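GphF Dehydratase 1 (Archangium violaceum, PDB 6MBF) probably dehydrates polyketide intermediates as a domain of the gephyronic acid polyketide synthase, with isomerase and epimerase activities also associated with it. Local coordinates at residues D33-A36 and Y37-E40; A60-S63 and R64-G68. One frame throughout, in Å; residues are numbered along the deposited sequence.

Interaction 1 of 2, residues D33-A36 and Y37-E40; sequences DRPA and YLGE
The ring of Tyr-37 meets Leu-38 over one face and Pro-35 obliquely: CG of Leu-38 stands 4.2 Å above the ring plane, displaced toward the rim, while CB of Pro-35 comes within 3.8 Å of Tyr-37 CD2. The guanidinium of Arg-34 has CD of Pro-35 over one of its faces, again toward the rim, and its NH2 is hydrogen-bonded to the carbonyl oxygens of Thr-29 and Pro-10. The two ends of the proline ring thus serve different neighbours, CB the tyrosine and CD the leucine, whose CD1 lies 3.7 Å from Pro-35 CD; the proline and leucine side chains run alongside each other in one direction. With CG of Tyr-37 set between its backbone N and carbonyl carbon (chi1 85°), the ring is brought beside Pro-35 CB, and Tyr-37 OH hydrogen-bonds OG1 of Thr-53. With Leu-38 cut back to an alanine, Pro-35 CD is likely to lose the CD1 contact and the tyrosine ring the CG standing over its rim. The backbone underneath is a short 3-10 turn in the loop between strands 23-30 and 42-43 of a hot-dog dehydratase domain, entered through a cis peptide bond before Pro-35. Leu-38 N donates to Pro-35 O at 3.0 Å, and Gly-39 N to Ala-36 O at 3.0 Å with a straighter N-H...O angle of 163°. Both donors stand well above the planes of their carbonyls, off the lone pairs, as the tight three-residue reach imposes. A further bond of the same spacing joins Glu-40 N to Tyr-37 O at 3.1 Å. Past the turn, CG of Glu-40 passes 3.8 Å from Ala-36 O, and the bent chain carries OE1 to the backbone N of Arg-165.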
# COMPACT_ATOMS: atom_id res chain seq x y z
N ASP A 33 14.84 6.16 7.33
CA ASP A 33 15.94 5.24 7.07
C ASP A 33 15.59 3.77 7.34
O ASP A 33 16.34 2.89 6.92
CB ASP A 33 17.15 5.61 7.93
CG ASP A 33 17.65 7.01 7.64
OD1 ASP A 33 17.72 7.37 6.45
OD2 ASP A 33 17.96 7.73 8.61
N ARG A 34 14.49 3.49 8.04
CA ARG A 34 14.20 2.11 8.41
C ARG A 34 12.71 1.93 8.69
O ARG A 34 12.20 2.53 9.65
CB ARG A 34 15.00 1.69 9.65
CG ARG A 34 14.95 0.18 9.91
CD ARG A 34 14.66 -0.18 11.36
NE ARG A 34 13.38 0.34 11.84
CZ ARG A 34 12.21 -0.28 11.73
NH1 ARG A 34 12.11 -1.47 11.15
NH2 ARG A 34 11.11 0.30 12.21
N PRO A 35 11.98 1.15 7.89
CA PRO A 35 12.40 0.56 6.61
C PRO A 35 12.81 1.62 5.59
O PRO A 35 12.24 2.72 5.56
CB PRO A 35 11.14 -0.18 6.13
CG PRO A 35 10.38 -0.45 7.37
CD PRO A 35 10.62 0.73 8.26
N ALA A 36 13.82 1.29 4.77
CA ALA A 36 14.44 2.29 3.91
C ALA A 36 13.47 2.88 2.90
O ALA A 36 13.63 4.05 2.50
CB ALA A 36 15.65 1.68 3.20
N TYR A 37 12.47 2.11 2.46
CA TYR A 37 11.55 2.64 1.46
C TYR A 37 10.72 3.80 1.99
O TYR A 37 10.14 4.55 1.19
CB TYR A 37 10.61 1.53 0.93
CG TYR A 37 9.38 1.31 1.79
CD1 TYR A 37 8.20 2.03 1.57
CD2 TYR A 37 9.38 0.37 2.81
CE1 TYR A 37 7.08 1.84 2.36
CE2 TYR A 37 8.25 0.16 3.59
CZ TYR A 37 7.11 0.90 3.37
OH TYR A 37 6.00 0.70 4.16
N LEU A 38 10.61 3.94 3.31
CA LEU A 38 9.93 5.08 3.92
C LEU A 38 10.64 6.40 3.64
O LEU A 38 10.04 7.46 3.87
CB LEU A 38 9.80 4.90 5.43
CG LEU A 38 8.90 3.77 5.95
CD1 LEU A 38 8.81 3.86 7.46
CD2 LEU A 38 7.51 3.82 5.31
N GLY A 39 11.88 6.38 3.17
CA GLY A 39 12.57 7.59 2.78
C GLY A 39 12.64 7.82 1.29
O GLY A 39 13.40 8.69 0.84
N GLU A 40 11.87 7.07 0.48
CA GLU A 40 12.01 7.15 -0.96
C GLU A 40 10.71 7.54 -1.67
O GLU A 40 10.60 7.35 -2.88
CB GLU A 40 12.55 5.83 -1.51
CG GLU A 40 13.97 5.57 -1.00
CD GLU A 40 14.88 4.95 -2.04
OE1 GLU A 40 14.42 4.68 -3.16
OE2 GLU A 40 16.06 4.73 -1.71

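Interaction 2 of 2, residues A60-S63 and R64-G68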
# COMPACT_ATOMS: atom_id res chain seq x y z
N ALA A 60 -0.90 -7.44 8.55
CA ALA A 60 -0.04 -8.04 9.56
C ALA A 60 -0.77 -8.16 10.89
O ALA A 60 -0.64 -9.17 11.58
CB ALA A 60 1.25 -7.23 9.69
N ALA A 61 -1.56 -7.13 11.24
CA ALA A 61 -2.37 -7.21 12.45
C ALA A 61 -3.43 -8.29 12.33
O ALA A 61 -3.68 -9.03 13.29
CB ALA A 61 -3.03 -5.86 12.74
N ALA A 62 -4.07 -8.40 11.16
CA ALA A 62 -5.04 -9.47 10.96
C ALA A 62 -4.41 -10.84 11.19
O ALA A 62 -5.01 -11.72 11.81
CB ALA A 62 -5.63 -9.39 9.55
N SER A 63 -3.18 -11.02 10.69
CA SER A 63 -2.53 -12.32 10.82
C SER A 63 -2.24 -12.65 12.28
O SER A 63 -2.38 -13.81 12.70
CB SER A 63 -1.24 -12.34 10.01
OG SER A 63 -0.62 -13.62 10.08
N ARG A 64 -1.84 -11.66 13.06
CA ARG A 64 -1.40 -11.90 14.43
C ARG A 64 -2.53 -11.88 15.44
O ARG A 64 -2.44 -12.55 16.47
CB ARG A 64 -0.33 -10.87 14.82
CG ARG A 64 0.96 -11.05 14.04
CD ARG A 64 1.75 -9.74 13.89
NE ARG A 64 3.05 -9.98 13.27
CZ ARG A 64 3.23 -10.20 11.97
NH1 ARG A 64 2.20 -10.21 11.14
NH2 ARG A 64 4.46 -10.42 11.50
N LEU A 65 -3.61 -11.13 15.18
CA LEU A 65 -4.70 -11.01 16.14
C LEU A 65 -5.85 -11.95 15.87
O LEU A 65 -6.53 -12.37 16.82
CB LEU A 65 -5.25 -9.58 16.16
CG LEU A 65 -4.33 -8.48 16.67
CD1 LEU A 65 -5.03 -7.13 16.62
CD2 LEU A 65 -3.86 -8.79 18.08
N LEU A 66 -6.11 -12.27 14.62
CA LEU A 66 -7.35 -12.98 14.32
C LEU A 66 -7.08 -14.46 14.13
O LEU A 66 -6.05 -14.85 13.57
CB LEU A 66 -7.99 -12.42 13.05
CG LEU A 66 -8.42 -10.95 13.16
CD1 LEU A 66 -8.99 -10.46 11.85
CD2 LEU A 66 -9.44 -10.77 14.28
N PRO A 67 -8.01 -15.30 14.59
CA PRO A 67 -7.79 -16.74 14.52
C PRO A 67 -7.95 -17.29 13.12
O PRO A 67 -8.64 -16.73 12.26
CB PRO A 67 -8.88 -17.30 15.44
CG PRO A 67 -10.01 -16.33 15.25
CD PRO A 67 -9.34 -14.97 15.14
N GLY A 68 -7.32 -18.43 12.90
CA GLY A 68 -7.51 -19.18 11.68
C GLY A 68 -6.28 -20.00 11.36
O GLY A 68 -5.22 -19.87 11.97
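Ala-60 O is gripped twice by one residue: Arg-64 donates its backbone N at 3.1 Å and, through its side chain, NH1 at 3.1 Å. The two donors reach the oxygen from opposite faces of the carbonyl plane, and the oxygen itself lies at the edge of the guanidinium, near its plane. Arg-64 has CG beside its own backbone N and anti to the carbonyl carbon (chi1 -67°); the chain then runs extended to NE, passing Ala-60 O with CD at 3.4 Å before chi4 turns NH1 back to it. CB of Ala-60 lies 3.4 Å from the same NH1, and a salt bridge to Glu-197 OE1 holds this nitrogen further. One step on, Leu-65 N meets Ala-61 O at 2.8 Å, nearly in line with the C=O bond. Leu-66 N closes the last turn of helix 52-65 on Ala-62 O at 3.1 Å, and the chain leaves helical geometry at this leucine. In the hot-dog fold such a helix is wrapped by the sheet: Leu-65 touches Phe-26, while Ala-62 and Leu-66 touch Ile-128. With a guanidinium meeting a carbonyl oxygen edge-on near the helix's C-terminal end, the positive charge is likely to be favoured by the helix dipole as well as by Glu-197.

How the interactions relate
Both interactions belong to the dehydratase fold and follow each other in series, neither nesting nor crossing. From the N terminus, strand 23-30 runs into the loop where interaction 1 makes its turn; the chain then passes through the short strands 42-43 and 46-48 before helix 52-65, whose C-terminal turn is interaction 2. Each contact closes only a local turn. The helix nevertheless joins the two sites, starting beside interaction 1 and ending at interaction 2. Interaction 2 faces strands 23-30, 93-100 and 121-131, whereas interaction 1 adjoins the loop around Arg-165. Their centres are 25 Å apart, with nearest atoms about 11 Å apart.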